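Local atomic coordinates of potential RNA-dependent RNA polymerase (Human picobirnavirus, PDB entry 5I62), a protein that catalyses RNA-templated RNA synthesis, probably serving both transcription and genome replication of a small double-stranded RNA virus. Residues A[57-60]-A[65-68]; A[394-397]-A[402-405]. All coordinates share one frame; numbering follows the deposited sequence.

Interaction 1 (57-60 with 65-68) and interaction 2 (394-397 with 402-405) are far apart in sequence but touch in space, with their centres about 13 Å from one another. Helix 63-73 is the shared piece: Met66 and part of Leu65 serve the loop side, while Leu65 and Phe68 lie against the hairpin. Phe68 CD1 comes within 3.7 Å of Thr397 CG2, and Phe68 CZ within 3.8 Å of Trp402 N. Just before Leu65, Thr64 is hydrogen-bonded to both Asp395 and Trp402. The hairpin's other side meets strand 257-261 of the palm sheet, which also holds strands 355-357 and 360-363, whose turn carries the GDD sequence characteristic of polymerase active sites.

Interaction 1. Residues A[57-60]-A[65-68]; sequences SIDT and LMEF
In the connection between helix 44-55 and helix 63-73, Ile58 and Asp59 of the loop close on Leu65 and Met66 in the first turn of the second helix. The contact is carried by side chains, with no hydrogen bond across it. Ile58 reaches across with the longer of its two branches. CG1 lies between the backbone N and the carbonyl carbon (chi1 66°), and the extended CG1-CD1 arm points at the helix. CD1 meets one methyl of Leu65, CD2, at 3.5 Å, the two side chains crossing at about a right angle. Further back along the same arm, Ile58 CG1 is met by Met66 CE at 3.3 Å, closer than ordinary carbon-carbon contact, so the packing is tight here.

Here a short loop joins two helices; the two backbones come closest at Asp59 CA and Met66 CA, 5.5 Å apart. The bends at chi2 and chi3 (59° and 49°) turn the Met66 chain back, so that its terminal methyl lies beside Ile58 while the start of the chain faces Asp59. There the carboxylate oxygen Asp59 OD1 rests on aliphatic carbon, 3.2 Å from Met66 CB and 3.4 Å from Met66 CG. Ile58, Leu65 and Met66 are buried, Asp59 only in part. Tyr52 and Leu55 of helix 44-55 also touch Met66, while Pro458 packs on Leu65 and Leu459 on Ile58, bringing a distant loop against this turn.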
loop_
_atom_site.group_PDB
_atom_site.type_symbol
_atom_site.label_atom_id
_atom_site.label_comp_id
_atom_site.label_asym_id
_atom_site.label_seq_id
_atom_site.Cartn_x
_atom_site.Cartn_y
_atom_site.Cartn_z
ATOM N N SER A 57 -26.333 16.195 6.214
ATOM C CA SER A 57 -27.668 15.750 5.846
ATOM C C SER A 57 -27.828 14.228 5.837
ATOM O O SER A 57 -28.963 13.738 5.869
ATOM C CB SER A 57 -28.023 16.332 4.478
ATOM O OG SER A 57 -27.321 15.666 3.441
ATOM N N ILE A 58 -26.733 13.465 5.774
ATOM C CA ILE A 58 -26.860 12.005 5.786
ATOM C C ILE A 58 -26.883 11.414 7.187
ATOM O O ILE A 58 -27.067 10.198 7.323
ATOM C CB ILE A 58 -25.714 11.301 5.031
ATOM C CG1 ILE A 58 -24.398 11.545 5.768
ATOM C CG2 ILE A 58 -25.635 11.773 3.599
ATOM C CD1 ILE A 58 -23.193 10.818 5.226
ATOM N N ASP A 59 -26.681 12.231 8.229
ATOM C CA ASP A 59 -26.529 11.689 9.574
ATOM C C ASP A 59 -27.771 10.947 10.035
ATOM O O ASP A 59 -27.674 10.014 10.847
ATOM C CB ASP A 59 -26.216 12.789 10.586
ATOM C CG ASP A 59 -25.724 12.227 11.909
ATOM O OD1 ASP A 59 -25.000 11.213 11.878
ATOM O OD2 ASP A 59 -26.079 12.767 12.982
ATOM N N THR A 60 -28.944 11.361 9.565
ATOM C CA THR A 60 -30.155 10.711 10.045
ATOM C C THR A 60 -30.289 9.302 9.481
ATOM O O THR A 60 -30.546 8.357 10.228
ATOM C CB THR A 60 -31.376 11.568 9.726
ATOM O OG1 THR A 60 -31.359 12.712 10.580
ATOM C CG2 THR A 60 -32.650 10.780 9.984
ATOM N N LEU A 65 -22.080 6.159 8.735
ATOM C CA LEU A 65 -21.309 6.790 7.661
ATOM C C LEU A 65 -20.805 8.159 8.099
ATOM O O LEU A 65 -19.676 8.551 7.771
ATOM C CB LEU A 65 -22.140 6.912 6.384
ATOM C CG LEU A 65 -21.416 7.592 5.203
ATOM C CD1 LEU A 65 -20.102 6.888 4.856
ATOM C CD2 LEU A 65 -22.297 7.667 3.982
ATOM N N MET A 66 -21.633 8.895 8.850
ATOM C CA MET A 66 -21.203 10.175 9.405
ATOM C C MET A 66 -20.063 9.987 10.400
ATOM O O MET A 66 -19.112 10.777 10.417
ATOM C CB MET A 66 -22.387 10.890 10.060
ATOM C CG MET A 66 -22.091 12.305 10.583
ATOM S SD MET A 66 -21.516 13.475 9.314
ATOM C CE MET A 66 -22.725 13.223 8.062
ATOM N N GLU A 67 -20.139 8.947 11.239
ATOM C CA GLU A 67 -19.034 8.659 12.155
ATOM C C GLU A 67 -17.750 8.373 11.398
ATOM O O GLU A 67 -16.671 8.810 11.807
ATOM C CB GLU A 67 -19.354 7.463 13.043
ATOM C CG GLU A 67 -20.426 7.689 14.060
ATOM C CD GLU A 67 -21.200 6.402 14.344
ATOM O OE1 GLU A 67 -22.436 6.472 14.547
ATOM O OE2 GLU A 67 -20.572 5.313 14.324
ATOM N N PHE A 68 -17.851 7.592 10.321
ATOM C CA PHE A 68 -16.708 7.283 9.466
ATOM C C PHE A 68 -16.112 8.556 8.878
ATOM O O PHE A 68 -14.897 8.765 8.924
ATOM C CB PHE A 68 -17.186 6.315 8.385
ATOM C CG PHE A 68 -16.257 6.138 7.206
ATOM C CD1 PHE A 68 -15.189 5.260 7.264
ATOM C CD2 PHE A 68 -16.528 6.773 6.006
ATOM C CE1 PHE A 68 -14.374 5.057 6.153
ATOM C CE2 PHE A 68 -15.717 6.573 4.896
ATOM C CZ PHE A 68 -14.636 5.704 4.980
#

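Interaction 2. Residues A[394-397]-A[402-405]; sequences QDCT and WHHT
Strands 395-397 and 402-404 run antiparallel, 4.7 Å apart at closest approach with 164° between their directions, and Cys396 and His403 form the hydrogen-bonded pair between them. His403 N donates to Cys396 O at 2.9 Å and Cys396 N to His403 O at 3.0 Å. Asp395 with His404 and Thr397 with Trp402 are the non-hydrogen-bonded pairs on either side. At the open end of the hairpin, Thr405 N donates to Gln394 O at 2.9 Å.

That same Gln394 oxygen has a second neighbour: it sits over the centre of the His404 ring, 3.5 Å above its plane. With CG anti to the backbone N (chi1 -165°), His404 swings its ring back across the neighbouring strand, where CD2 touches Asp395 CB at 3.6 Å; carboxylate and ring planes are 57° apart. His404 ND1 is bonded to Asp406 N. The Asp395 carboxylate is held by two hydroxyls, OD1 by Tyr390 and OD2 by Thr64. On the other face, Cys396 SG lies 4.0 Å from His403 CB and oblique to the imidazole, whose ND1 is bonded to Cys413 O.

A hairpin placed here, directly after the last strand of the palm sheet, is consistent with motif E of viral RNA polymerases. Strand 416-417 pairs beyond Trp402. The Asp395, Thr397, Trp402 and His404 face lies on helix 63-73, and the Cys396 and His403 face on helix 237-250, with Cys396 also touching strand 257-261.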
loop_
_atom_site.group_PDB
_atom_site.type_symbol
_atom_site.label_atom_id
_atom_site.label_comp_id
_atom_site.label_asym_id
_atom_site.label_seq_id
_atom_site.Cartn_x
_atom_site.Cartn_y
_atom_site.Cartn_z
ATOM N N GLN A 394 -23.628 -4.675 11.491
ATOM C CA GLN A 394 -24.278 -4.179 10.280
ATOM C C GLN A 394 -23.366 -3.416 9.330
ATOM O O GLN A 394 -23.772 -3.169 8.188
ATOM C CB GLN A 394 -25.466 -3.261 10.614
ATOM C CG GLN A 394 -26.491 -3.811 11.615
ATOM C CD GLN A 394 -26.059 -3.605 13.060
ATOM O OE1 GLN A 394 -25.068 -2.902 13.346
ATOM N NE2 GLN A 394 -26.804 -4.217 13.991
ATOM N N ASP A 395 -22.172 -3.016 9.754
ATOM C CA ASP A 395 -21.314 -2.280 8.835
ATOM C C ASP A 395 -19.855 -2.635 9.091
ATOM O O ASP A 395 -19.523 -3.345 10.039
ATOM C CB ASP A 395 -21.598 -0.770 8.925
ATOM C CG ASP A 395 -21.264 -0.175 10.288
ATOM O OD1 ASP A 395 -20.193 -0.471 10.856
ATOM O OD2 ASP A 395 -22.098 0.604 10.798
ATOM N N CYS A 396 -18.981 -2.129 8.220
ATOM C CA CYS A 396 -17.557 -2.376 8.377
ATOM C C CYS A 396 -16.788 -1.318 7.602
ATOM O O CYS A 396 -17.344 -0.605 6.767
ATOM C CB CYS A 396 -17.171 -3.788 7.904
ATOM S SG CYS A 396 -17.473 -4.072 6.139
ATOM N N THR A 397 -15.508 -1.213 7.911
ATOM C CA THR A 397 -14.603 -0.382 7.135
ATOM C C THR A 397 -13.456 -1.262 6.688
ATOM O O THR A 397 -12.961 -2.082 7.465
ATOM C CB THR A 397 -14.088 0.820 7.940
ATOM O OG1 THR A 397 -13.451 0.342 9.131
ATOM C CG2 THR A 397 -15.239 1.736 8.333
ATOM N N TRP A 402 -16.301 2.571 3.685
ATOM C CA TRP A 402 -17.389 2.153 4.562
ATOM C C TRP A 402 -18.378 1.313 3.771
ATOM O O TRP A 402 -18.685 1.618 2.619
ATOM C CB TRP A 402 -18.067 3.393 5.131
ATOM C CG TRP A 402 -19.336 3.239 5.908
ATOM C CD1 TRP A 402 -19.453 3.139 7.258
ATOM C CD2 TRP A 402 -20.675 3.274 5.389
ATOM N NE1 TRP A 402 -20.777 3.086 7.615
ATOM C CE2 TRP A 402 -21.546 3.162 6.485
ATOM C CE3 TRP A 402 -21.213 3.378 4.102
ATOM C CZ2 TRP A 402 -22.933 3.147 6.341
ATOM C CZ3 TRP A 402 -22.590 3.359 3.956
ATOM C CH2 TRP A 402 -23.433 3.258 5.076
ATOM N N HIS A 403 -18.842 0.230 4.380
ATOM C CA HIS A 403 -19.881 -0.609 3.799
ATOM C C HIS A 403 -20.951 -0.855 4.853
ATOM O O HIS A 403 -20.662 -0.911 6.046
ATOM C CB HIS A 403 -19.351 -1.963 3.319
ATOM C CG HIS A 403 -18.120 -1.899 2.466
ATOM N ND1 HIS A 403 -18.145 -2.165 1.115
ATOM C CD2 HIS A 403 -16.824 -1.667 2.777
ATOM C CE1 HIS A 403 -16.921 -2.077 0.625
ATOM N NE2 HIS A 403 -16.102 -1.762 1.611
ATOM N N HIS A 404 -22.186 -1.028 4.399
ATOM C CA HIS A 404 -23.292 -1.262 5.303
ATOM C C HIS A 404 -24.241 -2.270 4.681
ATOM O O HIS A 404 -24.554 -2.177 3.489
ATOM C CB HIS A 404 -24.026 0.043 5.613
ATOM C CG HIS A 404 -24.941 -0.045 6.788
ATOM N ND1 HIS A 404 -26.103 -0.782 6.765
ATOM C CD2 HIS A 404 -24.876 0.519 8.018
ATOM C CE1 HIS A 404 -26.711 -0.677 7.933
ATOM N NE2 HIS A 404 -25.988 0.108 8.710
ATOM N N THR A 405 -24.700 -3.226 5.493
ATOM C CA THR A 405 -25.547 -4.288 4.958
ATOM C C THR A 405 -26.824 -3.730 4.327
ATOM O O THR A 405 -27.366 -4.328 3.389
ATOM C CB THR A 405 -25.863 -5.324 6.048
ATOM O OG1 THR A 405 -26.465 -6.473 5.446
ATOM C CG2 THR A 405 -26.798 -4.753 7.140
#